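Local coordinates for Sodium/calcium exchanger membrane region domain-containing protein (PDB 4KPP), which probably exchanges calcium ions for protons across the membrane, as a member of the sodium/calcium exchanger family, at residues 16-19 with 20-24; 116-119 with 120-124; 136-139 with 140-144; 233-237 with 238-242; 293-296 with 297-301. All coordinates share one frame; numbering follows the deposited sequence.

Interaction 1. Residues 16-19 with 20-24; sequences LTLP and WLISL. With OLA (oleic acid), chain F.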
loop_
_atom_site.group_PDB
_atom_site.type_symbol
_atom_site.label_atom_id
_atom_site.label_comp_id
_atom_site.label_asym_id
_atom_site.label_seq_id
_atom_site.Cartn_x
_atom_site.Cartn_y
_atom_site.Cartn_z
ATOM N N LEU A 16 -11.111 1.292 -20.200
ATOM C CA LEU A 16 -11.327 0.117 -19.359
ATOM C C LEU A 16 -12.287 0.382 -18.193
ATOM O O LEU A 16 -12.813 -0.556 -17.592
ATOM C CB LEU A 16 -9.994 -0.425 -18.837
ATOM C CG LEU A 16 -9.021 -1.014 -19.862
ATOM C CD1 LEU A 16 -7.769 -1.526 -19.167
ATOM C CD2 LEU A 16 -9.678 -2.126 -20.672
ATOM N N THR A 17 -12.507 1.656 -17.875
ATOM C CA THR A 17 -13.469 2.033 -16.840
ATOM C C THR A 17 -14.884 1.985 -17.394
ATOM O O THR A 17 -15.850 1.842 -16.646
ATOM C CB THR A 17 -13.224 3.463 -16.299
ATOM O OG1 THR A 17 -13.431 4.421 -17.345
ATOM C CG2 THR A 17 -11.816 3.610 -15.748
ATOM N N LEU A 18 -14.995 2.119 -18.713
ATOM C CA LEU A 18 -16.289 2.201 -19.392
ATOM C C LEU A 18 -17.260 1.028 -19.165
ATOM O O LEU A 18 -18.449 1.265 -18.958
ATOM C CB LEU A 18 -16.094 2.461 -20.892
ATOM C CG LEU A 18 -16.244 3.901 -21.400
ATOM C CD1 LEU A 18 -15.891 4.940 -20.336
ATOM C CD2 LEU A 18 -15.421 4.112 -22.666
ATOM N N PRO A 19 -16.772 -0.229 -19.213
ATOM C CA PRO A 19 -17.731 -1.324 -19.013
ATOM C C PRO A 19 -18.498 -1.203 -17.699
ATOM O O PRO A 19 -19.704 -1.460 -17.667
ATOM C CB PRO A 19 -16.841 -2.569 -19.008
ATOM C CG PRO A 19 -15.687 -2.197 -19.874
ATOM C CD PRO A 19 -15.439 -0.739 -19.592
ATOM N N TRP A 20 -17.815 -0.781 -16.640
ATOM C CA TRP A 20 -18.486 -0.557 -15.368
ATOM C C TRP A 20 -19.265 0.759 -15.329
ATOM O O TRP A 20 -20.392 0.799 -14.837
ATOM C CB TRP A 20 -17.513 -0.634 -14.190
ATOM C CG TRP A 20 -18.196 -0.355 -12.892
ATOM C CD1 TRP A 20 -17.937 0.675 -12.030
ATOM C CD2 TRP A 20 -19.287 -1.090 -12.322
ATOM N NE1 TRP A 20 -18.788 0.614 -10.952
ATOM C CE2 TRP A 20 -19.627 -0.459 -11.108
ATOM C CE3 TRP A 20 -20.003 -2.226 -12.716
ATOM C CZ2 TRP A 20 -20.655 -0.925 -10.287
ATOM C CZ3 TRP A 20 -21.022 -2.688 -11.896
ATOM C CH2 TRP A 20 -21.336 -2.038 -10.695
ATOM N N LEU A 21 -18.666 1.830 -15.845
ATOM C CA LEU A 21 -19.314 3.143 -15.835
ATOM C C LEU A 21 -20.592 3.168 -16.672
ATOM O O LEU A 21 -21.595 3.762 -16.271
ATOM C CB LEU A 21 -18.349 4.234 -16.303
ATOM C CG LEU A 21 -17.324 4.702 -15.266
ATOM C CD1 LEU A 21 -16.424 5.787 -15.840
ATOM C CD2 LEU A 21 -18.016 5.188 -14.000
ATOM N N ILE A 22 -20.550 2.526 -17.834
ATOM C CA ILE A 22 -21.727 2.403 -18.683
ATOM C C ILE A 22 -22.810 1.599 -17.967
ATOM O O ILE A 22 -23.990 1.951 -18.011
ATOM C CB ILE A 22 -21.372 1.744 -20.030
ATOM C CG1 ILE A 22 -20.493 2.687 -20.855
ATOM C CG2 ILE A 22 -22.629 1.359 -20.797
ATOM C CD1 ILE A 22 -19.774 2.014 -22.004
ATOM N N SER A 23 -22.393 0.530 -17.291
ATOM C CA SER A 23 -23.311 -0.306 -16.524
ATOM C C SER A 23 -23.981 0.486 -15.405
ATOM O O SER A 23 -25.158 0.281 -15.112
ATOM C CB SER A 23 -22.580 -1.518 -15.940
ATOM O OG SER A 23 -21.984 -2.297 -16.962
ATOM N N LEU A 24 -23.227 1.386 -14.782
ATOM C CA LEU A 24 -23.782 2.261 -13.756
ATOM C C LEU A 24 -24.775 3.246 -14.364
ATOM O O LEU A 24 -25.849 3.482 -13.809
ATOM C CB LEU A 24 -22.673 3.033 -13.040
ATOM C CG LEU A 24 -21.923 2.343 -11.901
ATOM C CD1 LEU A 24 -20.842 3.263 -11.355
ATOM C CD2 LEU A 24 -22.887 1.931 -10.797
HETATM C C3 OLA F . -25.805 5.788 -11.465
HETATM C C4 OLA F . -25.193 7.088 -11.973
HETATM C C5 OLA F . -23.671 7.001 -12.017
HETATM C C6 OLA F . -23.174 6.747 -13.435
HETATM C C7 OLA F . -21.943 7.595 -13.735
HETATM C C8 OLA F . -21.808 7.861 -15.229
HETATM O O HOH W 1 -14.996 -1.409 -16.153
#
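Two groups of Ser-23 reach the carbonyl oxygen of Pro-19 near the start of the helix 18-25. The hydroxyl OG donates to Pro-19 O over a short 2.5 Å, while the backbone Ser-23 N adds a weak bond to the same oxygen. OG stands beside its own backbone N and anti to the carbonyl carbon (chi1 -58°), which turns it back along the helix onto the preceding turn; His-30 NE2 is a second partner. An alanine here would probably leave Pro-19 O with just the weak amide bond and take from His-30 its serine mate. The regular i to i+4 ladder runs beside this site: Leu-21 N bonds to Thr-17 O at 2.9 Å, in the carbonyl plane, and Ile-22 N bonds to Leu-18 O at 2.7 Å. Trp-20 N has only a weak direct bond to Thr-17 O and also donates to a water. Alongside these bonds, Thr-17 and Leu-21 lie side by side, with OG1 3.6 Å from Leu-21 CD1; that hydroxyl is bonded to Ser-14 O. Both residues pack on helix 202-221; Thr-17 and Trp-20 also meet helix 32-60, and Trp-20 gives its NE1 to Met-222 O. An oleic acid chain touches Leu-24, its C6 3.8 Å from Leu-24 CB.

Interaction 2. Residues 116-119 with 120-124; sequences WSLV and AFIAF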
loop_
_atom_site.group_PDB
_atom_site.type_symbol
_atom_site.label_atom_id
_atom_site.label_comp_id
_atom_site.label_asym_id
_atom_site.label_seq_id
_atom_site.Cartn_x
_atom_site.Cartn_y
_atom_site.Cartn_z
ATOM N N TRP A 116 7.667 -6.853 -2.265
ATOM C CA TRP A 116 9.101 -6.645 -2.055
ATOM C C TRP A 116 9.936 -7.800 -2.595
ATOM O O TRP A 116 10.994 -7.588 -3.183
ATOM C CB TRP A 116 9.426 -6.459 -0.571
ATOM C CG TRP A 116 8.934 -5.183 0.030
ATOM C CD1 TRP A 116 7.970 -4.352 -0.468
ATOM C CD2 TRP A 116 9.382 -4.589 1.253
ATOM N NE1 TRP A 116 7.789 -3.280 0.373
ATOM C CE2 TRP A 116 8.647 -3.403 1.435
ATOM C CE3 TRP A 116 10.337 -4.946 2.211
ATOM C CZ2 TRP A 116 8.836 -2.573 2.538
ATOM C CZ3 TRP A 116 10.520 -4.122 3.302
ATOM C CH2 TRP A 116 9.774 -2.950 3.458
ATOM N N SER A 117 9.458 -9.023 -2.390
ATOM C CA SER A 117 10.201 -10.204 -2.812
ATOM C C SER A 117 10.198 -10.355 -4.331
ATOM O O SER A 117 11.242 -10.590 -4.937
ATOM C CB SER A 117 9.637 -11.464 -2.155
ATOM O OG SER A 117 8.352 -11.767 -2.665
ATOM N N LEU A 118 9.019 -10.220 -4.935
ATOM C CA LEU A 118 8.859 -10.347 -6.381
ATOM C C LEU A 118 9.731 -9.328 -7.106
ATOM O O LEU A 118 10.533 -9.688 -7.970
ATOM C CB LEU A 118 7.390 -10.147 -6.766
ATOM C CG LEU A 118 6.818 -10.624 -8.107
ATOM C CD1 LEU A 118 6.158 -9.462 -8.843
ATOM C CD2 LEU A 118 7.850 -11.321 -8.994
ATOM N N VAL A 119 9.570 -8.060 -6.743
ATOM C CA VAL A 119 10.327 -6.981 -7.365
ATOM C C VAL A 119 11.832 -7.199 -7.217
ATOM O O VAL A 119 12.595 -6.976 -8.158
ATOM C CB VAL A 119 9.913 -5.607 -6.796
ATOM C CG1 VAL A 119 10.857 -4.515 -7.267
ATOM C CG2 VAL A 119 8.483 -5.285 -7.205
ATOM N N ALA A 120 12.251 -7.657 -6.041
ATOM C CA ALA A 120 13.661 -7.951 -5.802
ATOM C C ALA A 120 14.155 -9.083 -6.700
ATOM O O ALA A 120 15.241 -8.996 -7.272
ATOM C CB ALA A 120 13.902 -8.282 -4.333
ATOM N N PHE A 121 13.354 -10.140 -6.826
ATOM C CA PHE A 121 13.709 -11.284 -7.671
ATOM C C PHE A 121 13.848 -10.910 -9.144
ATOM O O PHE A 121 14.764 -11.369 -9.826
ATOM C CB PHE A 121 12.686 -12.413 -7.521
ATOM C CG PHE A 121 12.917 -13.283 -6.321
ATOM C CD1 PHE A 121 14.203 -13.609 -5.921
ATOM C CD2 PHE A 121 11.847 -13.772 -5.588
ATOM C CE1 PHE A 121 14.419 -14.411 -4.813
ATOM C CE2 PHE A 121 12.055 -14.573 -4.479
ATOM C CZ PHE A 121 13.342 -14.892 -4.091
ATOM N N ILE A 122 12.930 -10.082 -9.632
ATOM C CA ILE A 122 12.974 -9.629 -11.016
ATOM C C ILE A 122 14.198 -8.748 -11.236
ATOM O O ILE A 122 14.860 -8.833 -12.271
ATOM C CB ILE A 122 11.692 -8.868 -11.398
ATOM C CG1 ILE A 122 10.485 -9.807 -11.318
ATOM C CG2 ILE A 122 11.812 -8.266 -12.792
ATOM C CD1 ILE A 122 9.179 -9.156 -11.703
ATOM N N ALA A 123 14.500 -7.915 -10.244
ATOM C CA ALA A 123 15.683 -7.063 -10.284
ATOM C C ALA A 123 16.959 -7.902 -10.333
ATOM O O ALA A 123 17.936 -7.525 -10.983
ATOM C CB ALA A 123 15.704 -6.124 -9.089
ATOM N N PHE A 124 16.941 -9.039 -9.646
ATOM C CA PHE A 124 18.076 -9.953 -9.653
ATOM C C PHE A 124 18.374 -10.471 -11.056
ATOM O O PHE A 124 19.524 -10.486 -11.486
ATOM C CB PHE A 124 17.827 -11.125 -8.705
ATOM C CG PHE A 124 17.822 -10.738 -7.255
ATOM C CD1 PHE A 124 18.571 -9.661 -6.809
ATOM C CD2 PHE A 124 17.065 -11.446 -6.337
ATOM C CE1 PHE A 124 18.571 -9.301 -5.473
ATOM C CE2 PHE A 124 17.059 -11.089 -5.001
ATOM C CZ PHE A 124 17.813 -10.015 -4.569
#
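Ala-120 presses its CB to 3.2 Å from Trp-116 O, in the buried part of the long helix 96-127, whose residues 107-126 are predicted to span the membrane. Four consecutive i to i+4 bonds carry the backbone here. The bond from Ala-120 N to Trp-116 O is the most bent of them, its donor lying above the carbonyl plane, whereas Ile-122 N meets Leu-118 O more squarely at 2.9 Å. Val-119 shares the buried side, packing against helices 242-267 and 271-285. The calcium site is not far off: the side chain of Trp-116 comes within about 6 Å of that of Ile-330, one of its residues, without belonging to it. Leu-118, Phe-121 and Ile-122 form the partly exposed side, though Ile-122 still touches Ile-263. There Leu-118 has its CG opposite the backbone N (chi1 -161°), which swings the branch forward along the helix toward Ile-122, and the two chains meet at a slant. Phe-121 instead turns toward helix 338-353, touching Trp-338 and Ser-342, and passes Ser-117 O with its CD2 at 3.3 Å. The apolar touch on this side is made by methyl groups, Leu-118 CD2 standing 3.7 Å from Ile-122 CD1.

Interaction 3. Residues 136-139 with 140-144; sequences DGIR and LEIFF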
loop_
_atom_site.group_PDB
_atom_site.type_symbol
_atom_site.label_atom_id
_atom_site.label_comp_id
_atom_site.label_asym_id
_atom_site.label_seq_id
_atom_site.Cartn_x
_atom_site.Cartn_y
_atom_site.Cartn_z
ATOM N N ASP A 136 20.548 6.028 0.661
ATOM C CA ASP A 136 20.755 6.401 2.058
ATOM C C ASP A 136 19.494 7.002 2.662
ATOM O O ASP A 136 19.305 6.970 3.879
ATOM C CB ASP A 136 21.910 7.397 2.190
ATOM C CG ASP A 136 23.256 6.777 1.876
ATOM O OD1 ASP A 136 23.403 5.549 2.056
ATOM O OD2 ASP A 136 24.169 7.519 1.453
ATOM N N GLY A 137 18.636 7.553 1.807
ATOM C CA GLY A 137 17.416 8.200 2.254
ATOM C C GLY A 137 16.417 7.231 2.852
ATOM O O GLY A 137 15.485 7.641 3.536
ATOM N N ILE A 138 16.617 5.943 2.596
ATOM C CA ILE A 138 15.744 4.897 3.118
ATOM C C ILE A 138 15.737 4.875 4.650
ATOM O O ILE A 138 14.746 4.484 5.269
ATOM C CB ILE A 138 16.112 3.513 2.503
ATOM C CG1 ILE A 138 15.459 3.367 1.129
ATOM C CG2 ILE A 138 15.655 2.355 3.373
ATOM C CD1 ILE A 138 13.945 3.497 1.164
ATOM N N ARG A 139 16.828 5.334 5.260
ATOM C CA ARG A 139 16.929 5.387 6.720
ATOM C C ARG A 139 15.789 6.184 7.353
ATOM O O ARG A 139 15.436 5.966 8.509
ATOM C CB ARG A 139 18.272 5.972 7.158
ATOM C CG ARG A 139 19.490 5.177 6.722
ATOM C CD ARG A 139 20.723 5.641 7.485
ATOM N NE ARG A 139 21.969 5.390 6.761
ATOM C CZ ARG A 139 22.699 4.287 6.887
ATOM N NH1 ARG A 139 23.819 4.151 6.191
ATOM N NH2 ARG A 139 22.308 3.319 7.704
ATOM N N LEU A 140 15.226 7.113 6.588
ATOM C CA LEU A 140 14.060 7.870 7.019
ATOM C C LEU A 140 12.891 6.913 7.244
ATOM O O LEU A 140 12.368 6.810 8.355
ATOM C CB LEU A 140 13.689 8.916 5.960
ATOM C CG LEU A 140 12.944 10.203 6.347
ATOM C CD1 LEU A 140 12.168 10.741 5.150
ATOM C CD2 LEU A 140 12.025 10.041 7.550
ATOM N N GLU A 141 12.484 6.218 6.185
ATOM C CA GLU A 141 11.343 5.312 6.268
ATOM C C GLU A 141 11.582 4.183 7.266
ATOM O O GLU A 141 10.646 3.717 7.906
ATOM C CB GLU A 141 10.960 4.744 4.893
ATOM C CG GLU A 141 11.944 5.034 3.778
ATOM C CD GLU A 141 11.759 6.411 3.165
ATOM O OE1 GLU A 141 10.616 6.755 2.796
ATOM O OE2 GLU A 141 12.760 7.149 3.055
ATOM N N ILE A 142 12.835 3.756 7.397
ATOM C CA ILE A 142 13.207 2.725 8.366
ATOM C C ILE A 142 12.852 3.152 9.790
ATOM O O ILE A 142 12.288 2.375 10.564
ATOM C CB ILE A 142 14.714 2.402 8.293
ATOM C CG1 ILE A 142 15.048 1.715 6.968
ATOM C CG2 ILE A 142 15.139 1.525 9.463
ATOM C CD1 ILE A 142 16.512 1.343 6.823
ATOM N N PHE A 143 13.181 4.395 10.119
ATOM C CA PHE A 143 12.900 4.957 11.435
ATOM C C PHE A 143 11.409 4.941 11.754
ATOM O O PHE A 143 10.998 4.503 12.830
ATOM C CB PHE A 143 13.435 6.388 11.510
ATOM C CG PHE A 143 13.130 7.088 12.803
ATOM C CD1 PHE A 143 13.941 6.908 13.910
ATOM C CD2 PHE A 143 12.041 7.939 12.905
ATOM C CE1 PHE A 143 13.665 7.556 15.102
ATOM C CE2 PHE A 143 11.760 8.588 14.087
ATOM C CZ PHE A 143 12.571 8.398 15.190
ATOM N N PHE A 144 10.600 5.422 10.816
ATOM C CA PHE A 144 9.161 5.495 11.030
ATOM C C PHE A 144 8.499 4.130 10.993
ATOM O O PHE A 144 7.490 3.905 11.656
ATOM C CB PHE A 144 8.506 6.450 10.036
ATOM C CG PHE A 144 8.618 7.886 10.437
ATOM C CD1 PHE A 144 7.760 8.416 11.387
ATOM C CD2 PHE A 144 9.592 8.703 9.887
ATOM C CE1 PHE A 144 7.864 9.736 11.773
ATOM C CE2 PHE A 144 9.699 10.023 10.268
ATOM C CZ PHE A 144 8.835 10.538 11.212
#
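A nearly eclipsed first torsion (chi1 10°) and a sharp bend at chi2 (-82°) fold Glu-141 back over Gly-137 and Ile-138, near the start of helix 138-152, within a predicted transmembrane segment. The fold lays CG of Glu-141 3.6 Å from CD1 of Ile-138, the two side chains crossing at about a right angle. It also sets OE2 2.8 Å from Gly-137 O; both atoms are acceptors and no hydrogen bond joins them, so the carboxylate probably owes its place to other contacts. One is the hydrogen bond of OE1 with Tyr-176 OH, from helix 163-182; Ile-279 and Val-283 also touch the side chain. An alanine in its place would probably leave the Tyr-176 hydroxyl without its mate and open a gap beside Ile-138 CD1. The turn itself begins tightly, with Leu-140 N bonded to Gly-137 O, three residues back, its donor well above the carbonyl plane. Regular i to i+4 bonding follows: Ile-142 N meets Ile-138 O at 3.0 Å, and Phe-143 N meets Arg-139 O at 3.2 Å. Arg-139 points to the neighbouring helix 379-393, where Glu-381 holds its NH2 in a salt bridge. The Ile-142 side chain lies about 7 Å from that of Asp-333, a calcium-binding residue. With its other branch Ile-138 crosses Ile-142 at about a right angle, CG2 3.7 Å from Ile-142 CD1.

Interaction 4. Residues 233-237 with 238-242; sequences ETARI and AGIDE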
loop_
_atom_site.group_PDB
_atom_site.type_symbol
_atom_site.label_atom_id
_atom_site.label_comp_id
_atom_site.label_asym_id
_atom_site.label_seq_id
_atom_site.Cartn_x
_atom_site.Cartn_y
_atom_site.Cartn_z
ATOM N N GLU A 233 -19.982 -11.586 -2.300
ATOM C CA GLU A 233 -21.055 -12.388 -2.872
ATOM C C GLU A 233 -20.502 -13.603 -3.607
ATOM O O GLU A 233 -20.973 -14.723 -3.412
ATOM C CB GLU A 233 -21.908 -11.544 -3.818
ATOM C CG GLU A 233 -23.314 -11.270 -3.315
ATOM C CD GLU A 233 -24.193 -12.503 -3.334
ATOM O OE1 GLU A 233 -24.055 -13.356 -2.431
ATOM O OE2 GLU A 233 -25.028 -12.614 -4.256
ATOM N N THR A 234 -19.500 -13.371 -4.449
ATOM C CA THR A 234 -18.854 -14.439 -5.205
ATOM C C THR A 234 -18.316 -15.533 -4.287
ATOM O O THR A 234 -18.496 -16.721 -4.554
ATOM C CB THR A 234 -17.708 -13.887 -6.090
ATOM O OG1 THR A 234 -18.252 -13.018 -7.091
ATOM C CG2 THR A 234 -16.959 -15.015 -6.773
ATOM N N ALA A 235 -17.671 -15.126 -3.198
ATOM C CA ALA A 235 -17.099 -16.074 -2.246
ATOM C C ALA A 235 -18.171 -16.898 -1.533
ATOM O O ALA A 235 -17.940 -18.055 -1.178
ATOM C CB ALA A 235 -16.218 -15.348 -1.233
ATOM N N ARG A 236 -19.342 -16.297 -1.331
ATOM C CA ARG A 236 -20.451 -16.966 -0.651
ATOM C C ARG A 236 -21.135 -18.047 -1.491
ATOM O O ARG A 236 -21.400 -19.135 -0.987
ATOM C CB ARG A 236 -21.490 -15.953 -0.149
ATOM C CG ARG A 236 -21.061 -15.162 1.075
ATOM C CD ARG A 236 -22.247 -14.467 1.741
ATOM N NE ARG A 236 -22.890 -13.486 0.870
ATOM C CZ ARG A 236 -22.593 -12.189 0.856
ATOM N NH1 ARG A 236 -21.657 -11.715 1.666
ATOM N NH2 ARG A 236 -23.230 -11.367 0.033
ATOM N N ILE A 237 -21.438 -17.762 -2.755
ATOM C CA ILE A 237 -22.083 -18.786 -3.578
ATOM C C ILE A 237 -21.102 -19.915 -3.892
ATOM O O ILE A 237 -21.501 -21.064 -4.083
ATOM C CB ILE A 237 -22.752 -18.238 -4.873
ATOM C CG1 ILE A 237 -21.934 -18.597 -6.119
ATOM C CG2 ILE A 237 -23.042 -16.743 -4.756
ATOM C CD1 ILE A 237 -22.734 -18.565 -7.399
ATOM N N ALA A 238 -19.816 -19.586 -3.926
ATOM C CA ALA A 238 -18.780 -20.607 -4.003
ATOM C C ALA A 238 -18.561 -21.177 -2.602
ATOM O O ALA A 238 -19.298 -20.852 -1.671
ATOM C CB ALA A 238 -17.497 -20.027 -4.567
ATOM N N GLY A 239 -17.551 -22.022 -2.443
ATOM C CA GLY A 239 -17.296 -22.623 -1.146
ATOM C C GLY A 239 -16.216 -21.912 -0.355
ATOM O O GLY A 239 -15.807 -22.378 0.709
ATOM N N ILE A 240 -15.764 -20.771 -0.869
ATOM C CA ILE A 240 -14.607 -20.077 -0.312
ATOM C C ILE A 240 -14.929 -19.150 0.864
ATOM O O ILE A 240 -15.883 -18.371 0.819
ATOM C CB ILE A 240 -13.834 -19.307 -1.415
ATOM C CG1 ILE A 240 -13.063 -18.123 -0.821
ATOM C CG2 ILE A 240 -14.788 -18.853 -2.511
ATOM C CD1 ILE A 240 -11.598 -18.074 -1.227
ATOM N N ASP A 241 -14.127 -19.262 1.918
ATOM C CA ASP A 241 -14.233 -18.398 3.087
ATOM C C ASP A 241 -14.056 -16.926 2.712
ATOM O O ASP A 241 -13.138 -16.565 1.977
ATOM C CB ASP A 241 -13.193 -18.808 4.135
ATOM C CG ASP A 241 -13.159 -17.876 5.335
ATOM O OD1 ASP A 241 -14.162 -17.178 5.600
ATOM O OD2 ASP A 241 -12.121 -17.849 6.025
ATOM N N GLU A 242 -14.936 -16.084 3.241
ATOM C CA GLU A 242 -14.937 -14.660 2.924
ATOM C C GLU A 242 -13.669 -13.941 3.381
ATOM O O GLU A 242 -13.280 -12.928 2.799
ATOM C CB GLU A 242 -16.167 -13.984 3.533
ATOM C CG GLU A 242 -17.488 -14.439 2.938
ATOM C CD GLU A 242 -18.676 -14.008 3.774
ATOM O OE1 GLU A 242 -18.757 -14.429 4.947
ATOM O OE2 GLU A 242 -19.528 -13.248 3.265
#
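The guanidinium of Arg-236 takes Glu-242 at its edge, OE2 lying close to its plane, while the CA of Glu-233 sits over one face, 3.7 Å above the plane and offset toward the rim. The guanidinium and the Glu-242 carboxylate stand at 90° to each other, so a single oxygen serves the contact: NH1 donates to OE2 at 3.1 Å in a salt bridge. Glu-233 completes a three-residue network on the protein surface, its OE1 meeting NH2 of Arg-236 at 3.3 Å, tilted from the guanidinium plane. A bend at chi3 (-62°) turns the arginine tip between the two acids, and OE2 of Glu-242 also brushes the aliphatic CG of Arg-236. The network spans the link between helices 224-237 and 242-267. The first helix finishes as Ala-238 leaves helical geometry, though Ala-238 N still bonds to Thr-234 O at 3.2 Å. The second opens with Asp-241 at the N-cap, where OD1 receives Phe-243 N. Between them, Ile-240 folds back on the buried Ala-235, but it is poorly ordered and its exact placing is less certain. Its CG2 lies 4.0 Å from Ala-235 CB.

Interaction 5. Residues 293-296 with 297-301; sequences IAII and YSISA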
loop_
_atom_site.group_PDB
_atom_site.type_symbol
_atom_site.label_atom_id
_atom_site.label_comp_id
_atom_site.label_asym_id
_atom_site.label_seq_id
_atom_site.Cartn_x
_atom_site.Cartn_y
_atom_site.Cartn_z
ATOM N N ILE A 293 -8.892 3.643 8.935
ATOM C CA ILE A 293 -9.976 2.705 9.212
ATOM C C ILE A 293 -10.558 2.892 10.616
ATOM O O ILE A 293 -11.761 2.730 10.819
ATOM C CB ILE A 293 -9.576 1.226 8.971
ATOM C CG1 ILE A 293 -8.469 0.788 9.931
ATOM C CG2 ILE A 293 -9.165 1.008 7.516
ATOM C CD1 ILE A 293 -8.175 -0.694 9.878
ATOM N N ALA A 294 -9.711 3.250 11.577
ATOM C CA ALA A 294 -10.179 3.494 12.940
ATOM C C ALA A 294 -10.981 4.790 13.011
ATOM O O ALA A 294 -12.002 4.860 13.693
ATOM C CB ALA A 294 -9.011 3.527 13.914
ATOM N N ILE A 295 -10.515 5.814 12.298
ATOM C CA ILE A 295 -11.223 7.089 12.228
ATOM C C ILE A 295 -12.579 6.923 11.546
ATOM O O ILE A 295 -13.602 7.364 12.072
ATOM C CB ILE A 295 -10.392 8.166 11.487
ATOM C CG1 ILE A 295 -9.282 8.703 12.395
ATOM C CG2 ILE A 295 -11.276 9.316 11.042
ATOM C CD1 ILE A 295 -8.341 9.678 11.709
ATOM N N ILE A 296 -12.576 6.278 10.383
ATOM C CA ILE A 296 -13.800 6.016 9.629
ATOM C C ILE A 296 -14.812 5.222 10.458
ATOM O O ILE A 296 -16.017 5.471 10.389
ATOM C CB ILE A 296 -13.496 5.286 8.296
ATOM C CG1 ILE A 296 -12.850 6.250 7.298
ATOM C CG2 ILE A 296 -14.759 4.704 7.687
ATOM C CD1 ILE A 296 -12.571 5.628 5.940
ATOM N N TYR A 297 -14.314 4.282 11.257
ATOM C CA TYR A 297 -15.165 3.490 12.141
ATOM C C TYR A 297 -15.961 4.369 13.111
ATOM O O TYR A 297 -17.102 4.053 13.450
ATOM C CB TYR A 297 -14.324 2.467 12.913
ATOM C CG TYR A 297 -15.129 1.541 13.802
ATOM C CD1 TYR A 297 -15.912 0.529 13.258
ATOM C CD2 TYR A 297 -15.092 1.669 15.184
ATOM C CE1 TYR A 297 -16.645 -0.322 14.066
ATOM C CE2 TYR A 297 -15.821 0.822 16.001
ATOM C CZ TYR A 297 -16.595 -0.173 15.436
ATOM O OH TYR A 297 -17.326 -1.021 16.237
ATOM N N SER A 298 -15.360 5.471 13.551
ATOM C CA SER A 298 -16.049 6.406 14.433
ATOM C C SER A 298 -16.971 7.335 13.651
ATOM O O SER A 298 -18.065 7.661 14.106
ATOM C CB SER A 298 -15.049 7.226 15.248
ATOM O OG SER A 298 -14.478 6.454 16.288
ATOM N N ILE A 299 -16.523 7.761 12.475
ATOM C CA ILE A 299 -17.294 8.695 11.659
ATOM C C ILE A 299 -18.595 8.082 11.147
ATOM O O ILE A 299 -19.657 8.691 11.258
ATOM C CB ILE A 299 -16.467 9.228 10.467
ATOM C CG1 ILE A 299 -15.269 10.035 10.971
ATOM C CG2 ILE A 299 -17.335 10.081 9.552
ATOM C CD1 ILE A 299 -14.462 10.680 9.868
ATOM N N SER A 300 -18.504 6.876 10.592
ATOM C CA SER A 300 -19.663 6.204 10.007
ATOM C C SER A 300 -20.726 5.856 11.043
ATOM O O SER A 300 -21.900 5.697 10.711
ATOM C CB SER A 300 -19.235 4.941 9.256
ATOM O OG SER A 300 -18.646 3.993 10.130
ATOM N N ALA A 301 -20.306 5.743 12.299
ATOM C CA ALA A 301 -21.225 5.453 13.393
ATOM C C ALA A 301 -21.693 6.748 14.045
ATOM O O ALA A 301 -22.607 6.738 14.873
ATOM C CB ALA A 301 -20.556 4.559 14.423
#
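Ile-299 follows Ile-295 by one turn of helix 288-299, in a predicted transmembrane segment, and its side chain runs back along that turn. CB starts 3.8 Å from both Ile-295 O and Ile-296 O. With CG1 opposite the carbonyl carbon (chi1 -64°), the chain lies over the preceding turn and CG1 comes to 3.3 Å from Ile-295 O. The tip, CD1, finishes against a methyl, 3.7 Å from Ile-295 CG2. The two isoleucines point the same way, side by side, and both lie on the surface, where they may face lipid. In the backbone Ile-299 N bonds to Ile-295 O in the carbonyl plane. One residue on, near the helix end, Ile-296 O receives Ser-300 N at 2.9 Å in an almost straight bond (174°), with the donor nearly along the C=O axis. Ser-300 OG stands between its backbone N and carbonyl carbon (chi1 63°), the crowded position, and from there lies 3.0 Å from Ile-296 O. Trp-87 O, on helix 76-91, is also a partner of that hydroxyl, so its single proton may go to either carbonyl. Ser-298 reaches further along the chain, its OG bonded to Gln-305 N. On the inner side, Tyr-297 packs against Ala-89, Leu-307 and Pro-308, and Ile-296 meets Ala-86. The contact therefore combines two chemistries: an isoleucine pair on the surface that may face lipid, and serine hydroxyls that tie this end of the helix to Gln-305 and, if the proton goes that way, to Trp-87.

From the N terminus the five contacts come strictly in series. Each lies within one continuous stretch, so none closes a long loop, and none nests in or crosses another. Interaction 1 belongs to the short helix 18-25, packed on helices 32-60 and 202-221. Interactions 2 and 3 follow within the first sodium/calcium exchanger region, on successive helices, with nearest atoms about 8 Å apart and both near the calcium site. Interactions 4 and 5 lie in the second such region: the former joins two helices at the surface, the latter lies near the end of helix 288-299. Interaction 3 stands across the chain's centre from interactions 1 and 4, about 41 Å from each between centres.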